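Local coordinates for protein MIPZ (Caulobacter crescentus, PDB 2XJ9) that acts as a dimerising, nucleoid-associated P-loop ATPase of the deviant Walker A type that positions the division plane as a cell division inhibitor, at residues L41-R46 / A80-P85; R50-R55 / P67-L72. The protein carries 1 engineered substitution. All blocks are in the same frame, centred on the assembly; numbering follows the deposited sequence.

Interaction 1: residues L41-R46 / A80-P85; sequences LALRQR and ALAERP. Engineered in segment 41-46: Ala-42 (natural residue Asp). With AGS (phosphothiophosphoric acid-adenylate ester), chain D.
Glu-83, which meets Arg-44 across the contact, donates its N to Ala-80 O at 2.9 Å, in the turn that presents Ala-82 to the 41-46 loop. The methyl of Ala-82 points at the loop and meets two neighbouring side chains there. Leu-43 CB lies 3.8 Å from Ala-82 CB. Arg-44 CG touches the same methyl, Ala-82 CB, at 3.7 Å. Leu-43 also touches Gln-89 and Ile-118. The chain of Arg-44 is bent at both chi2 (-132°) and chi3 (-37°). It passes Glu-83 with its aliphatic part, and Arg-44 CD is 3.9 Å from Glu-83 OE2. The charged ends do not join in a salt bridge, for Arg-44 NH1 stays 4.2 Å from Glu-83 OE2. The guanidinium plane of Arg-44 and the carboxylate plane of Glu-83 are 68° apart. Arg-44 NH2 has its firm partner in Glu-12 of the second subunit. Gln-45, the next residue of the loop, belongs to the nucleotide pocket, beside the gamma-thiophosphate. The loop runs on to the magnesium ligand Thr-47. Ala-42 is an engineered replacement for Asp. The contact is thus mainly apolar, and the carboxylate of Glu-83 would probably add only a diffuse attraction to an arginine committed to the dimer interface.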
ATOM      1  N   LEU A  41     -11.756  -0.365   9.261  1.00 33.62           N
ATOM      2  CA  LEU A  41     -11.407   0.981   9.697  1.00 31.15           C
ATOM      3  C   LEU A  41     -10.667   1.818   8.651  1.00 41.20           C
ATOM      4  O   LEU A  41     -10.181   2.907   8.969  1.00 46.96           O
ATOM      5  CB  LEU A  41     -10.533   0.918  10.936  1.00 32.84           C
ATOM      6  CG  LEU A  41     -11.014   0.051  12.079  1.00 34.09           C
ATOM      7  CD1 LEU A  41     -10.217   0.408  13.301  1.00 35.36           C
ATOM      8  CD2 LEU A  41     -12.482   0.271  12.295  1.00 35.32           C
ATOM      9  N   ALA A  42     -10.539   1.313   7.423  1.00 38.35           N
ATOM     10  CA  ALA A  42     -10.098   2.155   6.319  1.00 36.57           C
ATOM     11  C   ALA A  42     -11.337   2.900   5.804  1.00 39.33           C
ATOM     12  O   ALA A  42     -12.051   2.420   4.923  1.00 35.69           O
ATOM     13  CB  ALA A  42      -9.458   1.326   5.229  1.00 40.99           C
ATOM     14  N   LEU A  43     -11.597   4.069   6.380  1.00 31.59           N
ATOM     15  CA  LEU A  43     -12.908   4.663   6.263  1.00 28.40           C
ATOM     16  C   LEU A  43     -13.236   5.041   4.850  1.00 39.16           C
ATOM     17  O   LEU A  43     -14.368   4.847   4.419  1.00 40.38           O
ATOM     18  CB  LEU A  43     -13.052   5.856   7.198  1.00 38.49           C
ATOM     19  CG  LEU A  43     -13.146   5.423   8.660  1.00 35.70           C
ATOM     20  CD1 LEU A  43     -13.059   6.593   9.617  1.00 34.40           C
ATOM     21  CD2 LEU A  43     -14.403   4.648   8.870  1.00 29.48           C
ATOM     22  N   ARG A  44     -12.249   5.566   4.117  1.00 44.61           N
ATOM     23  CA  ARG A  44     -12.440   5.900   2.697  1.00 36.18           C
ATOM     24  C   ARG A  44     -12.338   4.679   1.762  1.00 36.72           C
ATOM     25  O   ARG A  44     -13.296   4.369   1.035  1.00 37.00           O
ATOM     26  CB  ARG A  44     -11.494   7.020   2.248  1.00 35.81           C
ATOM     27  CG  ARG A  44     -11.333   8.111   3.272  1.00 36.24           C
ATOM     28  CD  ARG A  44     -11.492   9.512   2.723  1.00 46.19           C
ATOM     29  NE  ARG A  44     -10.950   9.691   1.414  1.00 47.15           N
ATOM     30  CZ  ARG A  44     -11.400  10.395   0.380  1.00 45.63           C
ATOM     31  NH1 ARG A  44     -12.526  11.090   0.369  1.00 51.17           N
ATOM     32  NH2 ARG A  44     -10.650  10.356  -0.707  1.00 49.98           N
ATOM     33  N   GLN A  45     -11.196   3.989   1.775  1.00 36.01           N
ATOM     34  CA  GLN A  45     -10.997   2.857   0.863  1.00 32.41           C
ATOM     35  C   GLN A  45     -12.004   1.752   1.096  1.00 37.38           C
ATOM     36  O   GLN A  45     -12.664   1.315   0.155  1.00 41.62           O
ATOM     37  CB  GLN A  45      -9.619   2.256   1.005  1.00 33.57           C
ATOM     38  CG  GLN A  45      -8.494   3.156   0.653  1.00 44.98           C
ATOM     39  CD  GLN A  45      -7.243   2.365   0.398  1.00 46.05           C
ATOM     40  OE1 GLN A  45      -6.132   2.877   0.547  1.00 56.14           O
ATOM     41  NE2 GLN A  45      -7.414   1.099   0.013  1.00 28.57           N
ATOM     42  N   ARG A  46     -12.078   1.285   2.343  1.00 31.51           N
ATOM     43  CA  ARG A  46     -13.090   0.341   2.755  1.00 31.03           C
ATOM     44  C   ARG A  46     -13.024  -0.926   1.938  1.00 34.22           C
ATOM     45  O   ARG A  46     -14.063  -1.442   1.508  1.00 28.98           O
ATOM     46  CB  ARG A  46     -14.462   0.973   2.613  1.00 25.25           C
ATOM     47  CG  ARG A  46     -14.699   2.065   3.604  1.00 35.55           C
ATOM     48  CD  ARG A  46     -15.934   2.854   3.255  1.00 46.59           C
ATOM     49  NE  ARG A  46     -17.058   2.006   2.852  1.00 54.87           N
ATOM     50  CZ  ARG A  46     -17.751   1.232   3.687  1.00 54.86           C
ATOM     51  NH1 ARG A  46     -17.417   1.176   4.976  1.00 40.65           N
ATOM     52  NH2 ARG A  46     -18.763   0.504   3.227  1.00 41.28           N
ATOM     53  N   ALA A  80     -17.859   9.622   4.470  1.00 50.86           N
ATOM     54  CA  ALA A  80     -18.247  10.909   5.065  1.00 48.97           C
ATOM     55  C   ALA A  80     -17.676  11.051   6.462  1.00 47.12           C
ATOM     56  O   ALA A  80     -17.069  12.069   6.779  1.00 42.31           O
ATOM     57  CB  ALA A  80     -19.753  11.025   5.114  1.00 41.09           C
ATOM     58  N   LEU A  81     -17.879  10.020   7.286  1.00 37.08           N
ATOM     59  CA  LEU A  81     -17.304   9.973   8.628  1.00 40.59           C
ATOM     60  C   LEU A  81     -15.788  10.204   8.665  1.00 43.47           C
ATOM     61  O   LEU A  81     -15.245  10.680   9.664  1.00 37.78           O
ATOM     62  CB  LEU A  81     -17.641   8.644   9.310  1.00 37.41           C
ATOM     63  CG  LEU A  81     -17.038   8.512  10.709  1.00 37.16           C
ATOM     64  CD1 LEU A  81     -17.307   9.762  11.518  1.00 43.96           C
ATOM     65  CD2 LEU A  81     -17.581   7.307  11.416  1.00 46.33           C
ATOM     66  N   ALA A  82     -15.107   9.859   7.578  1.00 46.42           N
ATOM     67  CA  ALA A  82     -13.662  10.028   7.520  1.00 42.42           C
ATOM     68  C   ALA A  82     -13.295  11.488   7.719  1.00 45.36           C
ATOM     69  O   ALA A  82     -12.194  11.801   8.171  1.00 46.51           O
ATOM     70  CB  ALA A  82     -13.130   9.525   6.212  1.00 46.98           C
ATOM     71  N   GLU A  83     -14.244  12.368   7.400  1.00 48.57           N
ATOM     72  CA  GLU A  83     -14.055  13.819   7.484  1.00 49.34           C
ATOM     73  C   GLU A  83     -14.332  14.440   8.863  1.00 56.56           C
ATOM     74  O   GLU A  83     -13.726  15.448   9.210  1.00 61.12           O
ATOM     75  CB  GLU A  83     -14.928  14.521   6.447  1.00 48.65           C
ATOM     76  CG  GLU A  83     -14.852  13.917   5.058  1.00 64.93           C
ATOM     77  CD  GLU A  83     -13.433  13.899   4.501  1.00 85.19           C
ATOM     78  OE1 GLU A  83     -12.822  14.992   4.408  1.00 79.42           O
ATOM     79  OE2 GLU A  83     -12.933  12.794   4.155  1.00 67.96           O
ATOM     80  N   ARG A  84     -15.252  13.863   9.635  1.00 50.56           N
ATOM     81  CA  ARG A  84     -15.533  14.363  10.977  1.00 53.36           C
ATOM     82  C   ARG A  84     -14.296  14.169  11.834  1.00 48.13           C
ATOM     83  O   ARG A  84     -13.379  13.484  11.419  1.00 40.25           O
ATOM     84  CB  ARG A  84     -16.701  13.603  11.617  1.00 61.62           C
ATOM     85  CG  ARG A  84     -17.792  13.118  10.664  1.00 53.74           C
ATOM     86  CD  ARG A  84     -19.059  13.909  10.883  1.00 59.20           C
ATOM     87  NE  ARG A  84     -18.968  15.216  10.301  1.00 77.90           N
ATOM     88  CZ  ARG A  84     -18.974  16.441  10.823  1.00 84.77           C
ATOM     89  NH1 ARG A  84     -19.102  16.757  12.116  1.00 61.88           N
ATOM     90  NH2 ARG A  84     -18.854  17.402   9.926  1.00 83.83           N
ATOM     91  N   PRO A  85     -14.278  14.763  13.043  1.00 63.77           N
ATOM     92  CA  PRO A  85     -13.167  14.669  14.008  1.00 61.86           C
ATOM     93  C   PRO A  85     -12.962  13.261  14.602  1.00 63.54           C
ATOM     94  O   PRO A  85     -13.910  12.453  14.623  1.00 50.60           O
ATOM     95  CB  PRO A  85     -13.585  15.643  15.128  1.00 55.57           C
ATOM     96  CG  PRO A  85     -14.594  16.536  14.515  1.00 55.56           C
ATOM     97  CD  PRO A  85     -15.321  15.693  13.506  1.00 58.91           C
TER
HETATM   98  PG  AGS D1272      -3.693  -0.401   2.101  1.00 39.18           P
HETATM   99  S1G AGS D1272      -2.653   0.463   2.814  1.00 21.85           S
HETATM  100  O2G AGS D1272      -4.222   0.160   0.799  1.00 23.85           O
HETATM  101  O3G AGS D1272      -4.834  -0.915   2.952  1.00 32.58           O
HETATM  102  PB  AGS D1272      -3.330  -3.250   2.129  1.00 20.83           P
HETATM  103  O1B AGS D1272      -2.333  -3.613   3.208  1.00 20.98           O
HETATM  104  O2B AGS D1272      -4.828  -3.302   2.296  1.00 20.27           O
HETATM  105  O3B AGS D1272      -2.915  -1.756   1.667  1.00 27.16           O
HETATM  106  PA  AGS D1272      -3.877  -5.021  -0.033  1.00 21.73           P
HETATM  107  O1A AGS D1272      -4.454  -6.164   0.776  1.00 25.24           O
HETATM  108  O2A AGS D1272      -4.792  -4.131  -0.791  1.00 16.91           O
HETATM  109  O3A AGS D1272      -2.913  -4.134   0.866  1.00 22.25           O
HETATM  110  O5' AGS D1272      -2.769  -5.596  -1.034  1.00 24.87           O
HETATM  111  C5' AGS D1272      -2.060  -4.706  -1.878  1.00 23.47           C
HETATM  112  C4' AGS D1272      -2.229  -5.120  -3.349  1.00 24.45           C
HETATM  113  O4' AGS D1272      -1.652  -6.396  -3.446  1.00 28.71           O
HETATM  114  C3' AGS D1272      -3.659  -5.319  -3.818  1.00 21.46           C
HETATM  115  O3' AGS D1272      -3.730  -5.012  -5.200  1.00 22.40           O
HETATM  116  C2' AGS D1272      -3.966  -6.795  -3.694  1.00 23.15           C
HETATM  117  O2' AGS D1272      -4.923  -7.150  -4.703  1.00 22.36           O
HETATM  118  C1' AGS D1272      -2.583  -7.376  -3.901  1.00 24.68           C
HETATM  119  N9  AGS D1272      -2.133  -8.555  -3.127  1.00 30.78           N
HETATM  120  C8  AGS D1272      -1.876  -8.592  -1.799  1.00 34.78           C
HETATM  121  N7  AGS D1272      -1.418  -9.818  -1.417  1.00 36.68           N
HETATM  122  C5  AGS D1272      -1.361 -10.563  -2.536  1.00 28.44           C
HETATM  123  C6  AGS D1272      -0.966 -11.927  -2.852  1.00 26.56           C
HETATM  124  N6  AGS D1272      -0.541 -12.743  -1.868  1.00 33.91           N
HETATM  125  N1  AGS D1272      -1.045 -12.309  -4.144  1.00 28.28           N
HETATM  126  C2  AGS D1272      -1.476 -11.508  -5.132  1.00 23.59           C
HETATM  127  N3  AGS D1272      -1.855 -10.250  -4.920  1.00 22.28           N
HETATM  128  C4  AGS D1272      -1.813  -9.736  -3.665  1.00 29.75           C

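Interaction 2: residues R50-R55 / P67-L72; sequences RFFENR and PEPLAL
The ring of Phe-52 is covered on both faces. Pro-69 CG lies over one face, offset toward the rim, and Phe-51 CD2 sits above the centre of the other. Phe-52 CD1 in turn lies at the edge of the Phe-51 ring, in its plane. The contact belongs to a beta-alpha-beta unit: helix 47-62 connects the parallel neighbours 36-40 and 70-72, and here it packs on the chain entering the second strand. Pro-69 CG is placed over the ring face as in a CH-pi contact, 21° off the ring normal, although the modelled spacing is too short to be trusted. Val-26 and Val-38 touch both Phe-52 and Pro-69. With an alanine here, Pro-69 and Phe-51 would probably each lose the ring face they rest on, and a gap would open toward Val-38.

Arg-55 makes the polar half of the contact. Its CG is anti to the backbone N (chi1 -172°) and the chain runs extended, which brings the guanidinium to the Pro-67 carbonyl. Glu-68 CG lies at the guanidinium edge, 4.3 Å from Arg-55 NE. Arg-55 NH2 also pairs with Asp-236, and Arg-55 NH1 bonds to Gly-231 O. Arg-55 presents the NE and NH2 side of its guanidinium to Pro-67 O, which accepts from Arg-55 NE at 3.2 Å and Arg-55 NH2 at 3.1 Å; both bonds are bent to 139° at the hydrogen.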
ATOM      1  N   ARG A  50     -16.099  -3.142   0.990  1.00 37.44           N
ATOM      2  CA  ARG A  50     -16.367  -3.318  -0.431  1.00 32.74           C
ATOM      3  C   ARG A  50     -16.371  -4.790  -0.831  1.00 33.17           C
ATOM      4  O   ARG A  50     -17.209  -5.206  -1.623  1.00 34.25           O
ATOM      5  CB  ARG A  50     -15.323  -2.568  -1.267  1.00 35.41           C
ATOM      6  CG  ARG A  50     -15.322  -1.039  -1.086  1.00 39.85           C
ATOM      7  CD  ARG A  50     -16.187  -0.304  -2.120  1.00 35.61           C
ATOM      8  NE  ARG A  50     -17.139  -1.200  -2.777  1.00 48.54           N
ATOM      9  CZ  ARG A  50     -17.032  -1.615  -4.038  1.00 45.34           C
ATOM     10  NH1 ARG A  50     -17.934  -2.445  -4.551  1.00 43.65           N
ATOM     11  NH2 ARG A  50     -16.025  -1.198  -4.791  1.00 38.67           N
ATOM     12  N   PHE A  51     -15.436  -5.583  -0.311  1.00 26.60           N
ATOM     13  CA  PHE A  51     -15.424  -6.985  -0.681  1.00 28.96           C
ATOM     14  C   PHE A  51     -16.781  -7.593  -0.424  1.00 32.10           C
ATOM     15  O   PHE A  51     -17.369  -8.206  -1.296  1.00 34.39           O
ATOM     16  CB  PHE A  51     -14.363  -7.778   0.066  1.00 29.21           C
ATOM     17  CG  PHE A  51     -14.347  -9.241  -0.297  1.00 34.10           C
ATOM     18  CD1 PHE A  51     -13.771  -9.668  -1.484  1.00 33.59           C
ATOM     19  CD2 PHE A  51     -14.924 -10.187   0.533  1.00 31.27           C
ATOM     20  CE1 PHE A  51     -13.768 -11.023  -1.824  1.00 39.99           C
ATOM     21  CE2 PHE A  51     -14.932 -11.540   0.195  1.00 30.15           C
ATOM     22  CZ  PHE A  51     -14.359 -11.962  -0.974  1.00 32.68           C
ATOM     23  N   PHE A  52     -17.295  -7.384   0.779  1.00 36.80           N
ATOM     24  CA  PHE A  52     -18.522  -8.047   1.212  1.00 32.80           C
ATOM     25  C   PHE A  52     -19.803  -7.418   0.671  1.00 34.45           C
ATOM     26  O   PHE A  52     -20.812  -8.103   0.512  1.00 40.36           O
ATOM     27  CB  PHE A  52     -18.544  -8.213   2.731  1.00 26.25           C
ATOM     28  CG  PHE A  52     -17.518  -9.180   3.231  1.00 23.18           C
ATOM     29  CD1 PHE A  52     -16.395  -8.742   3.896  1.00 25.23           C
ATOM     30  CD2 PHE A  52     -17.661 -10.535   2.992  1.00 23.85           C
ATOM     31  CE1 PHE A  52     -15.448  -9.637   4.339  1.00 25.49           C
ATOM     32  CE2 PHE A  52     -16.724 -11.434   3.425  1.00 21.50           C
ATOM     33  CZ  PHE A  52     -15.613 -10.989   4.099  1.00 26.23           C
ATOM     34  N   GLU A  53     -19.775  -6.127   0.367  1.00 29.13           N
ATOM     35  CA  GLU A  53     -20.856  -5.573  -0.449  1.00 38.00           C
ATOM     36  C   GLU A  53     -20.947  -6.252  -1.826  1.00 40.12           C
ATOM     37  O   GLU A  53     -22.043  -6.432  -2.349  1.00 44.08           O
ATOM     38  CB  GLU A  53     -20.714  -4.069  -0.619  1.00 32.15           C
ATOM     39  CG  GLU A  53     -20.761  -3.320   0.678  1.00 44.22           C
ATOM     40  CD  GLU A  53     -20.467  -1.847   0.511  1.00 63.87           C
ATOM     41  OE1 GLU A  53     -20.090  -1.442  -0.630  1.00 58.59           O
ATOM     42  OE2 GLU A  53     -20.612  -1.114   1.529  1.00 55.52           O
ATOM     43  N   ASN A  54     -19.803  -6.625  -2.403  1.00 31.41           N
ATOM     44  CA  ASN A  54     -19.791  -7.320  -3.679  1.00 39.11           C
ATOM     45  C   ASN A  54     -20.271  -8.755  -3.528  1.00 41.27           C
ATOM     46  O   ASN A  54     -20.865  -9.311  -4.448  1.00 45.09           O
ATOM     47  CB  ASN A  54     -18.389  -7.306  -4.311  1.00 48.96           C
ATOM     48  CG  ASN A  54     -17.879  -5.899  -4.603  1.00 41.86           C
ATOM     49  OD1 ASN A  54     -18.652  -4.992  -4.906  1.00 36.74           O
ATOM     50  ND2 ASN A  54     -16.563  -5.717  -4.510  1.00 35.75           N
ATOM     51  N   ARG A  55     -20.004  -9.355  -2.369  1.00 36.51           N
ATOM     52  CA  ARG A  55     -20.408 -10.733  -2.110  1.00 33.25           C
ATOM     53  C   ARG A  55     -21.911 -10.776  -1.996  1.00 41.01           C
ATOM     54  O   ARG A  55     -22.587 -11.567  -2.661  1.00 42.86           O
ATOM     55  CB  ARG A  55     -19.797 -11.219  -0.809  1.00 37.91           C
ATOM     56  CG  ARG A  55     -19.977 -12.705  -0.513  1.00 36.37           C
ATOM     57  CD  ARG A  55     -19.114 -13.065   0.683  1.00 29.89           C
ATOM     58  NE  ARG A  55     -19.144 -14.473   1.031  1.00 33.15           N
ATOM     59  CZ  ARG A  55     -18.213 -15.354   0.691  1.00 33.97           C
ATOM     60  NH1 ARG A  55     -17.180 -14.983  -0.024  1.00 39.40           N
ATOM     61  NH2 ARG A  55     -18.317 -16.619   1.058  1.00 43.41           N
ATOM     62  N   PRO A  67     -21.740 -18.688   3.132  1.00 36.54           N
ATOM     63  CA  PRO A  67     -21.560 -18.004   4.416  1.00 36.90           C
ATOM     64  C   PRO A  67     -21.222 -16.531   4.203  1.00 43.92           C
ATOM     65  O   PRO A  67     -20.355 -16.231   3.391  1.00 40.95           O
ATOM     66  CB  PRO A  67     -20.343 -18.705   5.026  1.00 36.59           C
ATOM     67  CG  PRO A  67     -20.104 -19.931   4.186  1.00 41.49           C
ATOM     68  CD  PRO A  67     -20.709 -19.699   2.858  1.00 34.48           C
ATOM     69  N   GLU A  68     -21.889 -15.632   4.918  1.00 42.65           N
ATOM     70  CA  GLU A  68     -21.507 -14.220   4.935  1.00 39.42           C
ATOM     71  C   GLU A  68     -21.129 -13.773   6.352  1.00 35.61           C
ATOM     72  O   GLU A  68     -21.729 -14.205   7.315  1.00 39.76           O
ATOM     73  CB  GLU A  68     -22.642 -13.368   4.378  1.00 41.49           C
ATOM     74  CG  GLU A  68     -22.877 -13.567   2.885  1.00 47.90           C
ATOM     75  CD  GLU A  68     -24.265 -13.150   2.448  1.00 65.52           C
ATOM     76  OE1 GLU A  68     -24.614 -11.952   2.561  1.00 60.13           O
ATOM     77  OE2 GLU A  68     -25.022 -14.040   2.005  1.00 74.18           O
ATOM     78  N   PRO A  69     -20.110 -12.917   6.488  1.00 36.19           N
ATOM     79  CA  PRO A  69     -19.777 -12.514   7.849  1.00 36.57           C
ATOM     80  C   PRO A  69     -20.829 -11.541   8.325  1.00 38.72           C
ATOM     81  O   PRO A  69     -21.843 -11.386   7.657  1.00 42.14           O
ATOM     82  CB  PRO A  69     -18.431 -11.783   7.693  1.00 33.55           C
ATOM     83  CG  PRO A  69     -18.200 -11.604   6.257  1.00 32.08           C
ATOM     84  CD  PRO A  69     -19.418 -12.081   5.500  1.00 40.62           C
ATOM     85  N   LEU A  70     -20.600 -10.901   9.462  1.00 41.46           N
ATOM     86  CA  LEU A  70     -21.469  -9.831   9.897  1.00 41.52           C
ATOM     87  C   LEU A  70     -20.728  -8.514   9.720  1.00 39.96           C
ATOM     88  O   LEU A  70     -20.088  -8.035  10.648  1.00 42.60           O
ATOM     89  CB  LEU A  70     -21.882 -10.020  11.354  1.00 41.59           C
ATOM     90  CG  LEU A  70     -23.041  -9.121  11.824  1.00 42.62           C
ATOM     91  CD1 LEU A  70     -22.672  -8.297  13.050  1.00 33.08           C
ATOM     92  CD2 LEU A  70     -23.517  -8.204  10.701  1.00 53.22           C
ATOM     93  N   ALA A  71     -20.808  -7.944   8.517  1.00 44.59           N
ATOM     94  CA  ALA A  71     -20.143  -6.679   8.187  1.00 43.97           C
ATOM     95  C   ALA A  71     -20.720  -5.490   8.972  1.00 47.29           C
ATOM     96  O   ALA A  71     -21.939  -5.297   9.027  1.00 48.56           O
ATOM     97  CB  ALA A  71     -20.234  -6.429   6.704  1.00 28.81           C
ATOM     98  N   LEU A  72     -19.836  -4.688   9.561  1.00 36.27           N
ATOM     99  CA  LEU A  72     -20.253  -3.626  10.473  1.00 33.14           C
ATOM    100  C   LEU A  72     -19.663  -2.263  10.126  1.00 43.73           C
ATOM    101  O   LEU A  72     -18.447  -2.076  10.096  1.00 47.26           O
ATOM    102  CB  LEU A  72     -19.867  -3.991  11.906  1.00 37.40           C
ATOM    103  CG  LEU A  72     -20.953  -4.405  12.910  1.00 41.39           C
ATOM    104  CD1 LEU A  72     -22.135  -5.088  12.272  1.00 40.43           C
ATOM    105  CD2 LEU A  72     -20.357  -5.299  13.965  1.00 37.14           C
TER

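The segments follow one another as 41-46, 50-55, 67-72 and 80-85, so interaction 1 brackets interaction 2 along the chain. Their centres are about 18 Å apart. Interaction 2 ties helix 47-62 to the segment leading into strand 70-72, an outermost strand of the parallel sheet within the chain. Interaction 1 lies beyond the other end of that strand, where the chain turns through helix 78-81 back to the loop before helix 47-62. A salt bridge joins the two directly, Arg-46 NH2 to Glu-53 OE2 at 3.0 Å. Each has two residues, in its first segment, that meet the second subunit. The arrangement therefore links a loop of the nucleotide pocket to the edge of the sheet, and both contacts border the second subunit.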